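Local atomic coordinates of putative beta-glucosidase (Bifidobacterium adolescentis, PDB entry 5WAB), a protein that hydrolyses beta-glucosidic linkages as a family 3 glycoside hydrolase and probably also releases terminal alpha-L-arabinopyranosyl units from ginsenoside Rb2. Residues Gly39-Asp44 with Glu100-Ile105; Ala92-Cys97 with Lys146-Ser151; Glu96-Lys101 with Asp295-Asp300; Phe299-His304 with Pro356-Ser361. All blocks are in the same frame, centred on the assembly; numbering follows the deposited sequence.

Interactions 1, 2 and 3 lie close together round helix 83-99 and the strand that follows it, while interaction 4 is set apart, about 15 Å from interaction 3 and 17 Å from interaction 2, centre to centre. Interactions 1 and 2, whose centres are about 9 Å apart, meet through neighbouring strands of one parallel sheet, where Ala103 O and Gly149 N are 2.7 Å apart. Interactions 2 and 3 both use the helix. Interaction 4 takes over Phe299 and Asp300 from interaction 3, and its His304 returns to the helix, ND1 lying 2.8 Å from Glu96 OE2. A glycerol about 3 Å from the side chain of Asp44 in interaction 1 may mark the sugar-binding pocket.

Interaction 1: Gly39-Asp44 with Glu100-Ile105; sequences GYMITD and EKVAVI
Ile42 and Val104 lie side by side, pointing the same way from one face of a parallel strand pair. The ethyl arm of Ile42 runs along the valine: CG1 is 3.5 Å from Val104 CB, and CD1 comes 3.6 Å from Val104 CG2. A chi1 of -98°, off a staggered value, carries this arm there. With an alanine here, the flank of Val104 would probably lose its hydrocarbon cover and a gap would open on this face. On the other face, Thr43 meets Val102 at about a right angle, CG2 resting 3.6 Å from Val102 CG1, while Met41 slants across Val102, SD 4.0 Å from Val102 CG2. Thr43 OG1 turns to Arg50 O instead. At one end, Tyr40 CB abuts Ala103 CB at 3.4 Å. Two backbone bonds, the second weak, set the register: Ala103 N donates to Met41 O at 3.1 Å, and Thr43 N to Val104 O at 3.4 Å. The pair belongs to the parallel sheet of the TIM-barrel-like N-terminal domain. Strand 41-44 forms one edge of it within this chain; Tyr40 packs on helix 271-292, Val102 and Ile105 rest on helix 83-99, and strand 149-155 follows 102-106 on the far side.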
loop_
_atom_site.group_PDB
_atom_site.type_symbol
_atom_site.label_atom_id
_atom_site.label_comp_id
_atom_site.label_asym_id
_atom_site.label_seq_id
_atom_site.Cartn_x
_atom_site.Cartn_y
_atom_site.Cartn_z
ATOM N N GLY A 39 15.938 -23.893 -11.768
ATOM C CA GLY A 39 14.692 -23.657 -11.072
ATOM C C GLY A 39 14.909 -22.812 -9.835
ATOM O O GLY A 39 14.961 -23.332 -8.718
ATOM N N TYR A 40 15.046 -21.503 -10.031
ATOM C CA TYR A 40 15.348 -20.587 -8.942
ATOM C C TYR A 40 14.213 -20.557 -7.921
ATOM O O TYR A 40 13.048 -20.809 -8.236
ATOM C CB TYR A 40 15.581 -19.178 -9.484
ATOM C CG TYR A 40 16.807 -19.018 -10.364
ATOM C CD1 TYR A 40 18.014 -19.613 -10.025
ATOM C CD2 TYR A 40 16.753 -18.258 -11.530
ATOM C CE1 TYR A 40 19.132 -19.458 -10.818
ATOM C CE2 TYR A 40 17.865 -18.097 -12.329
ATOM C CZ TYR A 40 19.055 -18.702 -11.968
ATOM O OH TYR A 40 20.171 -18.558 -12.758
ATOM N N MET A 41 14.566 -20.204 -6.685
ATOM C CA MET A 41 13.604 -20.164 -5.593
ATOM C C MET A 41 12.777 -18.886 -5.641
ATOM O O MET A 41 13.289 -17.799 -5.921
ATOM C CB MET A 41 14.309 -20.262 -4.236
ATOM C CG MET A 41 13.356 -20.171 -3.042
ATOM S SD MET A 41 14.143 -20.182 -1.412
ATOM C CE MET A 41 14.799 -21.849 -1.341
ATOM N N ILE A 42 11.486 -19.037 -5.372
ATOM C CA ILE A 42 10.530 -17.945 -5.256
ATOM C C ILE A 42 9.983 -17.991 -3.836
ATOM O O ILE A 42 9.614 -19.069 -3.354
ATOM C CB ILE A 42 9.407 -18.086 -6.308
ATOM C CG1 ILE A 42 9.688 -17.203 -7.518
ATOM C CG2 ILE A 42 8.046 -17.784 -5.740
ATOM C CD1 ILE A 42 10.973 -17.534 -8.214
ATOM N N THR A 43 9.958 -16.841 -3.154
ATOM C CA THR A 43 9.468 -16.820 -1.776
ATOM C C THR A 43 8.917 -15.443 -1.419
ATOM O O THR A 43 9.197 -14.440 -2.081
ATOM C CB THR A 43 10.552 -17.223 -0.766
ATOM O OG1 THR A 43 9.984 -17.260 0.547
ATOM C CG2 THR A 43 11.694 -16.225 -0.769
ATOM N N ASP A 44 8.142 -15.419 -0.340
ATOM C CA ASP A 44 7.413 -14.232 0.091
ATOM C C ASP A 44 8.334 -13.119 0.573
ATOM O O ASP A 44 9.514 -13.319 0.877
ATOM C CB ASP A 44 6.437 -14.574 1.214
ATOM C CG ASP A 44 5.104 -15.013 0.695
ATOM O OD1 ASP A 44 4.622 -14.382 -0.266
ATOM O OD2 ASP A 44 4.550 -15.998 1.224
ATOM N N GLU A 100 20.710 -15.221 -0.353
ATOM C CA GLU A 100 19.952 -16.431 -0.073
ATOM C C GLU A 100 19.482 -17.144 -1.335
ATOM O O GLU A 100 18.665 -18.064 -1.244
ATOM C CB GLU A 100 18.755 -16.097 0.820
ATOM C CG GLU A 100 19.151 -15.600 2.194
ATOM C CD GLU A 100 19.884 -16.648 2.995
ATOM O OE1 GLU A 100 19.414 -17.804 3.019
ATOM O OE2 GLU A 100 20.933 -16.325 3.591
ATOM N N LYS A 101 20.002 -16.757 -2.498
ATOM C CA LYS A 101 19.704 -17.410 -3.775
ATOM C C LYS A 101 18.201 -17.421 -4.054
ATOM O O LYS A 101 17.615 -18.454 -4.383
ATOM C CB LYS A 101 20.274 -18.832 -3.809
ATOM C CG LYS A 101 21.687 -18.959 -3.235
ATOM C CD LYS A 101 22.693 -18.001 -3.858
ATOM C CE LYS A 101 23.067 -18.365 -5.276
ATOM N NZ LYS A 101 24.170 -17.468 -5.734
ATOM N N VAL A 102 17.578 -16.252 -3.911
ATOM C CA VAL A 102 16.152 -16.057 -4.173
ATOM C C VAL A 102 16.019 -15.133 -5.375
ATOM O O VAL A 102 16.408 -13.961 -5.308
ATOM C CB VAL A 102 15.424 -15.469 -2.953
ATOM C CG1 VAL A 102 13.985 -15.136 -3.318
ATOM C CG2 VAL A 102 15.467 -16.432 -1.781
ATOM N N ALA A 103 15.433 -15.643 -6.464
ATOM C CA ALA A 103 15.381 -14.871 -7.703
ATOM C C ALA A 103 14.206 -13.905 -7.748
ATOM O O ALA A 103 14.300 -12.858 -8.400
ATOM C CB ALA A 103 15.322 -15.799 -8.918
ATOM N N VAL A 104 13.092 -14.239 -7.106
ATOM C CA VAL A 104 11.913 -13.383 -7.087
ATOM C C VAL A 104 11.406 -13.298 -5.657
ATOM O O VAL A 104 11.252 -14.326 -4.988
ATOM C CB VAL A 104 10.803 -13.905 -8.017
ATOM C CG1 VAL A 104 9.642 -12.932 -8.055
ATOM C CG2 VAL A 104 11.344 -14.172 -9.413
ATOM N N ILE A 105 11.166 -12.078 -5.183
ATOM C CA ILE A 105 10.554 -11.846 -3.879
ATOM C C ILE A 105 9.107 -11.432 -4.112
ATOM O O ILE A 105 8.830 -10.557 -4.940
ATOM C CB ILE A 105 11.345 -10.796 -3.075
ATOM C CG1 ILE A 105 10.783 -10.645 -1.664
ATOM C CG2 ILE A 105 11.413 -9.450 -3.801
ATOM C CD1 ILE A 105 11.752 -9.993 -0.715
#

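Interaction 2: Ala92-Cys97 with Lys146-Ser151; sequences AMAEEC and KGVGTS
Ala94 and Cys97 on helix 83-99 receive Val148, at the approach to strand 149-155, in helix-on-sheet packing of the TIM-barrel-like N-terminal domain of family 3 glycoside hydrolases. This helix is the connection of a beta-alpha-beta crossover, joining parallel strands 41-44 and 102-106, and strand 149-155 is the next in the sheet. The chain reaches that strand from helix 129-144 through a Schellman motif at Gly147, whose positive phi of 91° would jam a CB against the preceding carbonyl. The turn sets Lys146 and Val148 against the same helix. Lys146 lays the base of its chain over Ala94, CB to CB at 3.5 Å, with CG also on that methyl. With CG beside its backbone N and a bend at chi2 (-69°), the rest of the lysine runs on to Glu95, the two side chains crossing at a slant. Lys146 NZ donates to Glu95 OE2 at 3.1 Å in a salt bridge on the anti side of the oxygen, 34° out of the carboxylate plane. The other oxygen, Glu95 OE1, bonds to His304 NE2, so this one carboxylate ties the helix both to the Lys146 turn and to helix 301-313. Further in, the contact is apolar and buried, with Val143 of helix 129-144 touching both Ala94 and Val148. The two valine branches divide the work: Val148 CG2 lies 3.7 Å from Ala94 O and 3.9 Å from Ala94 CB, whereas Val148 CG1 rests 3.8 Å from Cys97 CB.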
loop_
_atom_site.group_PDB
_atom_site.type_symbol
_atom_site.label_atom_id
_atom_site.label_comp_id
_atom_site.label_asym_id
_atom_site.label_seq_id
_atom_site.Cartn_x
_atom_site.Cartn_y
_atom_site.Cartn_z
ATOM N N ALA A 92 17.738 -3.077 -0.390
ATOM C CA ALA A 92 18.201 -3.941 0.691
ATOM C C ALA A 92 17.551 -5.317 0.609
ATOM O O ALA A 92 18.220 -6.337 0.805
ATOM C CB ALA A 92 17.917 -3.288 2.043
ATOM N N MET A 93 16.248 -5.361 0.308
ATOM C CA MET A 93 15.546 -6.631 0.140
ATOM C C MET A 93 16.174 -7.481 -0.963
ATOM O O MET A 93 16.296 -8.704 -0.822
ATOM C CB MET A 93 14.069 -6.366 -0.158
ATOM C CG MET A 93 13.288 -5.793 1.018
ATOM S SD MET A 93 11.658 -5.151 0.564
ATOM C CE MET A 93 10.882 -6.580 -0.159
ATOM N N ALA A 94 16.572 -6.855 -2.074
ATOM C CA ALA A 94 17.184 -7.614 -3.159
ATOM C C ALA A 94 18.541 -8.174 -2.752
ATOM O O ALA A 94 18.874 -9.318 -3.085
ATOM C CB ALA A 94 17.323 -6.735 -4.398
ATOM N N GLU A 95 19.340 -7.386 -2.030
ATOM C CA GLU A 95 20.655 -7.856 -1.610
ATOM C C GLU A 95 20.538 -9.048 -0.667
ATOM O O GLU A 95 21.365 -9.966 -0.704
ATOM C CB GLU A 95 21.426 -6.716 -0.951
ATOM C CG GLU A 95 21.792 -5.604 -1.919
ATOM C CD GLU A 95 22.474 -4.447 -1.234
ATOM O OE1 GLU A 95 22.289 -4.291 -0.005
ATOM O OE2 GLU A 95 23.190 -3.689 -1.925
ATOM N N GLU A 96 19.506 -9.064 0.177
ATOM C CA GLU A 96 19.295 -10.238 1.011
ATOM C C GLU A 96 18.873 -11.431 0.163
ATOM O O GLU A 96 19.285 -12.565 0.431
ATOM C CB GLU A 96 18.261 -9.936 2.098
ATOM C CG GLU A 96 18.610 -8.709 2.924
ATOM C CD GLU A 96 17.819 -8.598 4.217
ATOM O OE1 GLU A 96 16.950 -9.454 4.481
ATOM O OE2 GLU A 96 18.088 -7.651 4.980
ATOM N N CYS A 97 18.083 -11.188 -0.888
ATOM C CA CYS A 97 17.737 -12.261 -1.814
ATOM C C CYS A 97 18.973 -12.801 -2.512
ATOM O O CYS A 97 19.080 -14.010 -2.746
ATOM C CB CYS A 97 16.730 -11.772 -2.857
ATOM S SG CYS A 97 15.077 -11.417 -2.244
ATOM N N LYS A 146 18.861 -4.331 -8.424
ATOM C CA LYS A 146 19.932 -5.230 -8.021
ATOM C C LYS A 146 19.921 -6.536 -8.799
ATOM O O LYS A 146 20.743 -7.416 -8.520
ATOM C CB LYS A 146 19.829 -5.530 -6.528
ATOM C CG LYS A 146 19.916 -4.306 -5.650
ATOM C CD LYS A 146 21.306 -3.704 -5.680
ATOM C CE LYS A 146 21.408 -2.538 -4.716
ATOM N NZ LYS A 146 22.822 -2.094 -4.554
ATOM N N GLY A 147 19.013 -6.679 -9.764
ATOM C CA GLY A 147 18.921 -7.873 -10.571
ATOM C C GLY A 147 17.996 -8.948 -10.048
ATOM O O GLY A 147 18.037 -10.070 -10.563
ATOM N N VAL A 148 17.163 -8.647 -9.049
ATOM C CA VAL A 148 16.253 -9.617 -8.441
ATOM C C VAL A 148 14.821 -9.247 -8.805
ATOM O O VAL A 148 14.470 -8.065 -8.837
ATOM C CB VAL A 148 16.425 -9.666 -6.911
ATOM C CG1 VAL A 148 15.523 -10.720 -6.304
ATOM C CG2 VAL A 148 17.875 -9.920 -6.548
ATOM N N GLY A 149 13.998 -10.256 -9.096
ATOM C CA GLY A 149 12.634 -9.991 -9.495
ATOM C C GLY A 149 11.699 -9.747 -8.322
ATOM O O GLY A 149 11.938 -10.179 -7.197
ATOM N N THR A 150 10.613 -9.035 -8.603
ATOM C CA THR A 150 9.514 -8.818 -7.668
ATOM C C THR A 150 8.254 -9.464 -8.225
ATOM O O THR A 150 8.253 -10.033 -9.316
ATOM C CB THR A 150 9.259 -7.329 -7.411
ATOM O OG1 THR A 150 8.789 -6.707 -8.612
ATOM C CG2 THR A 150 10.513 -6.640 -6.950
ATOM N N SER A 151 7.164 -9.353 -7.468
ATOM C CA SER A 151 5.874 -9.907 -7.881
ATOM C C SER A 151 4.763 -8.952 -7.429
ATOM O O SER A 151 4.243 -9.063 -6.315
ATOM C CB SER A 151 5.694 -11.312 -7.318
ATOM O OG SER A 151 4.635 -11.993 -7.962
#

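Interaction 3: Glu96-Lys101 with Asp295-Asp300; sequences ECIQEK and DDYHFD
Gln99 OE1 is gripped twice: Phe299 N donates to it at 2.9 Å with an N-H...O angle of 154°, tilted 15° from the carbonyl plane, and a water donates to it at 2.8 Å. The same water donates to Phe299 O. With CG anti to the backbone N (chi1 168°) and the chain extended beyond, the amide reaches the backbone of Phe299, while Gln99 CB and CG brush Tyr297 O. The opposite end of the amide is fixed too, since Gln99 NE2 donates almost straight to the anti lone pair of Glu100 OE2 at 2.9 Å. Phe299 is sandwiched. Glu96 CG sits over the centre of one ring face, a CH-pi contact 3.6 Å from the centroid, with the carboxylate stacked nearly flat on the ring, and the bridging water lies over the opposite face. Glu96 OE2 also bonds to His304 ND1 and Thr69 OG1. Ile98 CG2 touches Tyr297 CD2 at 4.1 Å. A leucine in place of the glutamine would probably leave the Phe299 N-H without its acceptor, the water without one anchor and Glu100 OE2 without this donor. The chemistry implies that the amide of Gln99 joins the irregular loop to the C-terminal end of helix 83-99, satisfying the N-H of Phe299 directly and its carbonyl through the water, with the aromatic ring packed beside it.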
loop_
_atom_site.group_PDB
_atom_site.type_symbol
_atom_site.label_atom_id
_atom_site.label_comp_id
_atom_site.label_asym_id
_atom_site.label_seq_id
_atom_site.Cartn_x
_atom_site.Cartn_y
_atom_site.Cartn_z
ATOM N N GLU A 96 19.506 -9.064 0.177
ATOM C CA GLU A 96 19.295 -10.238 1.011
ATOM C C GLU A 96 18.873 -11.431 0.163
ATOM O O GLU A 96 19.285 -12.565 0.431
ATOM C CB GLU A 96 18.261 -9.936 2.098
ATOM C CG GLU A 96 18.610 -8.709 2.924
ATOM C CD GLU A 96 17.819 -8.598 4.217
ATOM O OE1 GLU A 96 16.950 -9.454 4.481
ATOM O OE2 GLU A 96 18.088 -7.651 4.980
ATOM N N CYS A 97 18.083 -11.188 -0.888
ATOM C CA CYS A 97 17.737 -12.261 -1.814
ATOM C C CYS A 97 18.973 -12.801 -2.512
ATOM O O CYS A 97 19.080 -14.010 -2.746
ATOM C CB CYS A 97 16.730 -11.772 -2.857
ATOM S SG CYS A 97 15.077 -11.417 -2.244
ATOM N N ILE A 98 19.919 -11.919 -2.850
ATOM C CA ILE A 98 21.126 -12.348 -3.555
ATOM C C ILE A 98 21.975 -13.250 -2.665
ATOM O O ILE A 98 22.573 -14.224 -3.139
ATOM C CB ILE A 98 21.912 -11.123 -4.062
ATOM C CG1 ILE A 98 21.107 -10.411 -5.150
ATOM C CG2 ILE A 98 23.267 -11.535 -4.617
ATOM C CD1 ILE A 98 21.681 -9.076 -5.568
ATOM N N GLN A 99 22.032 -12.954 -1.364
ATOM C CA GLN A 99 22.726 -13.842 -0.436
ATOM C C GLN A 99 22.043 -15.203 -0.354
ATOM O O GLN A 99 22.714 -16.241 -0.317
ATOM C CB GLN A 99 22.797 -13.205 0.953
ATOM C CG GLN A 99 23.229 -14.160 2.069
ATOM C CD GLN A 99 23.278 -13.492 3.435
ATOM O OE1 GLN A 99 23.958 -12.481 3.622
ATOM N NE2 GLN A 99 22.550 -14.051 4.397
ATOM N N GLU A 100 20.710 -15.221 -0.353
ATOM C CA GLU A 100 19.952 -16.431 -0.073
ATOM C C GLU A 100 19.482 -17.144 -1.335
ATOM O O GLU A 100 18.665 -18.064 -1.244
ATOM C CB GLU A 100 18.755 -16.097 0.820
ATOM C CG GLU A 100 19.151 -15.600 2.194
ATOM C CD GLU A 100 19.884 -16.648 2.995
ATOM O OE1 GLU A 100 19.414 -17.804 3.019
ATOM O OE2 GLU A 100 20.933 -16.325 3.591
ATOM N N LYS A 101 20.002 -16.757 -2.498
ATOM C CA LYS A 101 19.704 -17.410 -3.775
ATOM C C LYS A 101 18.201 -17.421 -4.054
ATOM O O LYS A 101 17.615 -18.454 -4.383
ATOM C CB LYS A 101 20.274 -18.832 -3.809
ATOM C CG LYS A 101 21.687 -18.959 -3.235
ATOM C CD LYS A 101 22.693 -18.001 -3.858
ATOM C CE LYS A 101 23.067 -18.365 -5.276
ATOM N NZ LYS A 101 24.170 -17.468 -5.734
ATOM N N ASP A 295 28.478 -15.532 -6.131
ATOM C CA ASP A 295 28.885 -16.533 -5.157
ATOM C C ASP A 295 29.320 -15.885 -3.851
ATOM O O ASP A 295 30.062 -14.898 -3.849
ATOM C CB ASP A 295 30.025 -17.395 -5.701
ATOM C CG ASP A 295 29.535 -18.550 -6.552
ATOM O OD1 ASP A 295 29.013 -18.306 -7.660
ATOM O OD2 ASP A 295 29.677 -19.709 -6.107
ATOM N N ASP A 296 28.849 -16.460 -2.747
ATOM C CA ASP A 296 29.275 -16.103 -1.395
ATOM C C ASP A 296 29.121 -14.609 -1.122
ATOM O O ASP A 296 30.049 -13.936 -0.665
ATOM C CB ASP A 296 30.711 -16.560 -1.141
ATOM C CG ASP A 296 30.813 -18.056 -0.948
ATOM O OD1 ASP A 296 30.609 -18.788 -1.939
ATOM O OD2 ASP A 296 31.087 -18.497 0.190
ATOM N N TYR A 297 27.927 -14.089 -1.385
ATOM C CA TYR A 297 27.606 -12.722 -1.005
ATOM C C TYR A 297 26.890 -12.702 0.339
ATOM O O TYR A 297 25.936 -13.455 0.555
ATOM C CB TYR A 297 26.743 -12.028 -2.055
ATOM C CG TYR A 297 26.278 -10.672 -1.581
ATOM C CD1 TYR A 297 27.126 -9.575 -1.623
ATOM C CD2 TYR A 297 24.996 -10.492 -1.078
ATOM C CE1 TYR A 297 26.714 -8.334 -1.178
ATOM C CE2 TYR A 297 24.573 -9.254 -0.634
ATOM C CZ TYR A 297 25.437 -8.177 -0.686
ATOM O OH TYR A 297 25.019 -6.942 -0.243
ATOM N N HIS A 298 27.349 -11.831 1.230
ATOM C CA HIS A 298 26.737 -11.638 2.538
ATOM C C HIS A 298 26.344 -10.176 2.680
ATOM O O HIS A 298 27.191 -9.287 2.537
ATOM C CB HIS A 298 27.698 -12.053 3.652
ATOM C CG HIS A 298 27.981 -13.522 3.683
ATOM N ND1 HIS A 298 28.611 -14.179 2.648
ATOM C CD2 HIS A 298 27.737 -14.458 4.631
ATOM C CE1 HIS A 298 28.731 -15.458 2.952
ATOM N NE2 HIS A 298 28.211 -15.654 4.150
ATOM N N PHE A 299 25.066 -9.927 2.950
ATOM C CA PHE A 299 24.586 -8.560 3.065
ATOM C C PHE A 299 24.968 -7.969 4.416
ATOM O O PHE A 299 25.131 -8.683 5.409
ATOM C CB PHE A 299 23.069 -8.487 2.858
ATOM C CG PHE A 299 22.248 -9.135 3.954
ATOM C CD1 PHE A 299 21.867 -8.417 5.078
ATOM C CD2 PHE A 299 21.812 -10.445 3.829
ATOM C CE1 PHE A 299 21.098 -9.005 6.071
ATOM C CE2 PHE A 299 21.047 -11.039 4.818
ATOM C CZ PHE A 299 20.688 -10.316 5.940
ATOM N N ASP A 300 25.127 -6.647 4.440
ATOM C CA ASP A 300 25.474 -5.931 5.664
ATOM C C ASP A 300 24.254 -5.892 6.579
ATOM O O ASP A 300 23.280 -5.187 6.296
ATOM C CB ASP A 300 25.959 -4.527 5.320
ATOM C CG ASP A 300 26.659 -3.842 6.479
ATOM O OD1 ASP A 300 26.369 -4.178 7.650
ATOM O OD2 ASP A 300 27.495 -2.951 6.216
HETATM O O HOH W 1 25.785 -15.114 -2.639
HETATM O O HOH W 2 24.423 -11.120 6.054
#

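Interaction 4: Phe299-His304 with Pro356-Ser361; sequences FDVDAH and PTKMTS
Val301 and Thr357 join the first turn of helix 301-313 to a loop within the C-terminal family 3 domain, on the protein surface. The helix begins with an N-cap: Asp300 OD1 accepts from Ala303 N at 3.2 Å, the donor lying far above the carboxylate plane. The apolar contacts centre on Val301. This valine points toward the loop, and its CG1, anti to the backbone N (chi1 167°), lies 3.8 Å from Thr357 CB; the two side chains run antiparallel as they pass. The same methyl also supports the Lys358 chain, where the two cross at a slant. Phe299 adds a looser touch, the rim of its ring facing Thr357 CG2. The polar contacts are of two sorts. Thr357 OG1, though near Val301 CG1, takes its hydrogen bond from Gln474 NE2, so the threonine links the helix turn to a second loop. Lys358 is bent at chi3, and the charge pairing of its NZ with Asp302 OD1 is doubtful because the two atoms are modelled too close together. Behind the doubtful ammonium, Lys358 CE lies 3.7 Å from Val301 CG1.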
loop_
_atom_site.group_PDB
_atom_site.type_symbol
_atom_site.label_atom_id
_atom_site.label_comp_id
_atom_site.label_asym_id
_atom_site.label_seq_id
_atom_site.Cartn_x
_atom_site.Cartn_y
_atom_site.Cartn_z
ATOM N N PHE A 299 25.066 -9.927 2.950
ATOM C CA PHE A 299 24.586 -8.560 3.065
ATOM C C PHE A 299 24.968 -7.969 4.416
ATOM O O PHE A 299 25.131 -8.683 5.409
ATOM C CB PHE A 299 23.069 -8.487 2.858
ATOM C CG PHE A 299 22.248 -9.135 3.954
ATOM C CD1 PHE A 299 21.867 -8.417 5.078
ATOM C CD2 PHE A 299 21.812 -10.445 3.829
ATOM C CE1 PHE A 299 21.098 -9.005 6.071
ATOM C CE2 PHE A 299 21.047 -11.039 4.818
ATOM C CZ PHE A 299 20.688 -10.316 5.940
ATOM N N ASP A 300 25.127 -6.647 4.440
ATOM C CA ASP A 300 25.474 -5.931 5.664
ATOM C C ASP A 300 24.254 -5.892 6.579
ATOM O O ASP A 300 23.280 -5.187 6.296
ATOM C CB ASP A 300 25.959 -4.527 5.320
ATOM C CG ASP A 300 26.659 -3.842 6.479
ATOM O OD1 ASP A 300 26.369 -4.178 7.650
ATOM O OD2 ASP A 300 27.495 -2.951 6.216
ATOM N N VAL A 301 24.305 -6.656 7.673
ATOM C CA VAL A 301 23.166 -6.733 8.584
ATOM C C VAL A 301 22.892 -5.372 9.213
ATOM O O VAL A 301 21.742 -4.921 9.282
ATOM C CB VAL A 301 23.403 -7.812 9.655
ATOM C CG1 VAL A 301 22.380 -7.677 10.774
ATOM C CG2 VAL A 301 23.352 -9.198 9.034
ATOM N N ASP A 302 23.944 -4.707 9.699
ATOM C CA ASP A 302 23.753 -3.426 10.374
ATOM C C ASP A 302 23.296 -2.351 9.400
ATOM O O ASP A 302 22.478 -1.495 9.756
ATOM C CB ASP A 302 25.041 -2.994 11.074
ATOM C CG ASP A 302 25.369 -3.851 12.282
ATOM O OD1 ASP A 302 24.433 -4.421 12.882
ATOM O OD2 ASP A 302 26.566 -3.960 12.627
ATOM N N ALA A 303 23.820 -2.367 8.173
ATOM C CA ALA A 303 23.398 -1.376 7.188
ATOM C C ALA A 303 21.925 -1.540 6.842
ATOM O O ALA A 303 21.196 -0.549 6.717
ATOM C CB ALA A 303 24.253 -1.475 5.930
ATOM N N HIS A 304 21.469 -2.786 6.677
ATOM C CA HIS A 304 20.062 -3.019 6.370
ATOM C C HIS A 304 19.176 -2.683 7.562
ATOM O O HIS A 304 18.062 -2.176 7.392
ATOM C CB HIS A 304 19.846 -4.472 5.943
ATOM C CG HIS A 304 20.412 -4.803 4.597
ATOM N ND1 HIS A 304 20.150 -5.993 3.953
ATOM C CD2 HIS A 304 21.234 -4.106 3.777
ATOM C CE1 HIS A 304 20.778 -6.011 2.791
ATOM N NE2 HIS A 304 21.447 -4.880 2.661
ATOM N N PRO A 356 13.642 -11.727 12.639
ATOM C CA PRO A 356 14.501 -10.562 12.405
ATOM C C PRO A 356 15.958 -10.853 12.724
ATOM O O PRO A 356 16.283 -11.695 13.562
ATOM C CB PRO A 356 13.927 -9.498 13.346
ATOM C CG PRO A 356 13.212 -10.255 14.409
ATOM C CD PRO A 356 12.829 -11.604 13.862
ATOM N N THR A 357 16.845 -10.151 12.016
ATOM C CA THR A 357 18.263 -10.223 12.346
ATOM C C THR A 357 18.518 -9.669 13.742
ATOM O O THR A 357 19.304 -10.231 14.511
ATOM C CB THR A 357 19.092 -9.464 11.312
ATOM O OG1 THR A 357 18.653 -8.103 11.254
ATOM C CG2 THR A 357 18.928 -10.092 9.939
ATOM N N LYS A 358 17.869 -8.559 14.077
ATOM C CA LYS A 358 17.954 -7.984 15.408
ATOM C C LYS A 358 16.654 -7.249 15.697
ATOM O O LYS A 358 16.112 -6.567 14.822
ATOM C CB LYS A 358 19.155 -7.038 15.534
ATOM C CG LYS A 358 19.109 -5.826 14.614
ATOM C CD LYS A 358 20.443 -5.102 14.587
ATOM C CE LYS A 358 21.509 -5.959 13.934
ATOM N NZ LYS A 358 22.866 -5.377 14.100
ATOM N N MET A 359 16.145 -7.405 16.916
ATOM C CA MET A 359 14.970 -6.653 17.326
ATOM C C MET A 359 15.141 -6.255 18.783
ATOM O O MET A 359 15.426 -7.104 19.631
ATOM C CB MET A 359 13.693 -7.478 17.130
ATOM C CG MET A 359 12.413 -6.682 17.292
ATOM S SD MET A 359 11.734 -6.723 18.953
ATOM C CE MET A 359 11.478 -8.482 19.179
ATOM N N THR A 360 14.954 -4.968 19.068
ATOM C CA THR A 360 15.047 -4.432 20.423
ATOM C C THR A 360 13.760 -3.693 20.746
ATOM O O THR A 360 13.384 -2.750 20.040
ATOM C CB THR A 360 16.258 -3.504 20.576
ATOM O OG1 THR A 360 17.465 -4.233 20.317
ATOM C CG2 THR A 360 16.317 -2.922 21.984
ATOM N N SER A 361 13.094 -4.110 21.817
ATOM C CA SER A 361 11.827 -3.509 22.189
ATOM C C SER A 361 12.025 -2.065 22.642
ATOM O O SER A 361 13.146 -1.575 22.802
ATOM C CB SER A 361 11.162 -4.324 23.295
ATOM O OG SER A 361 11.900 -4.226 24.500
#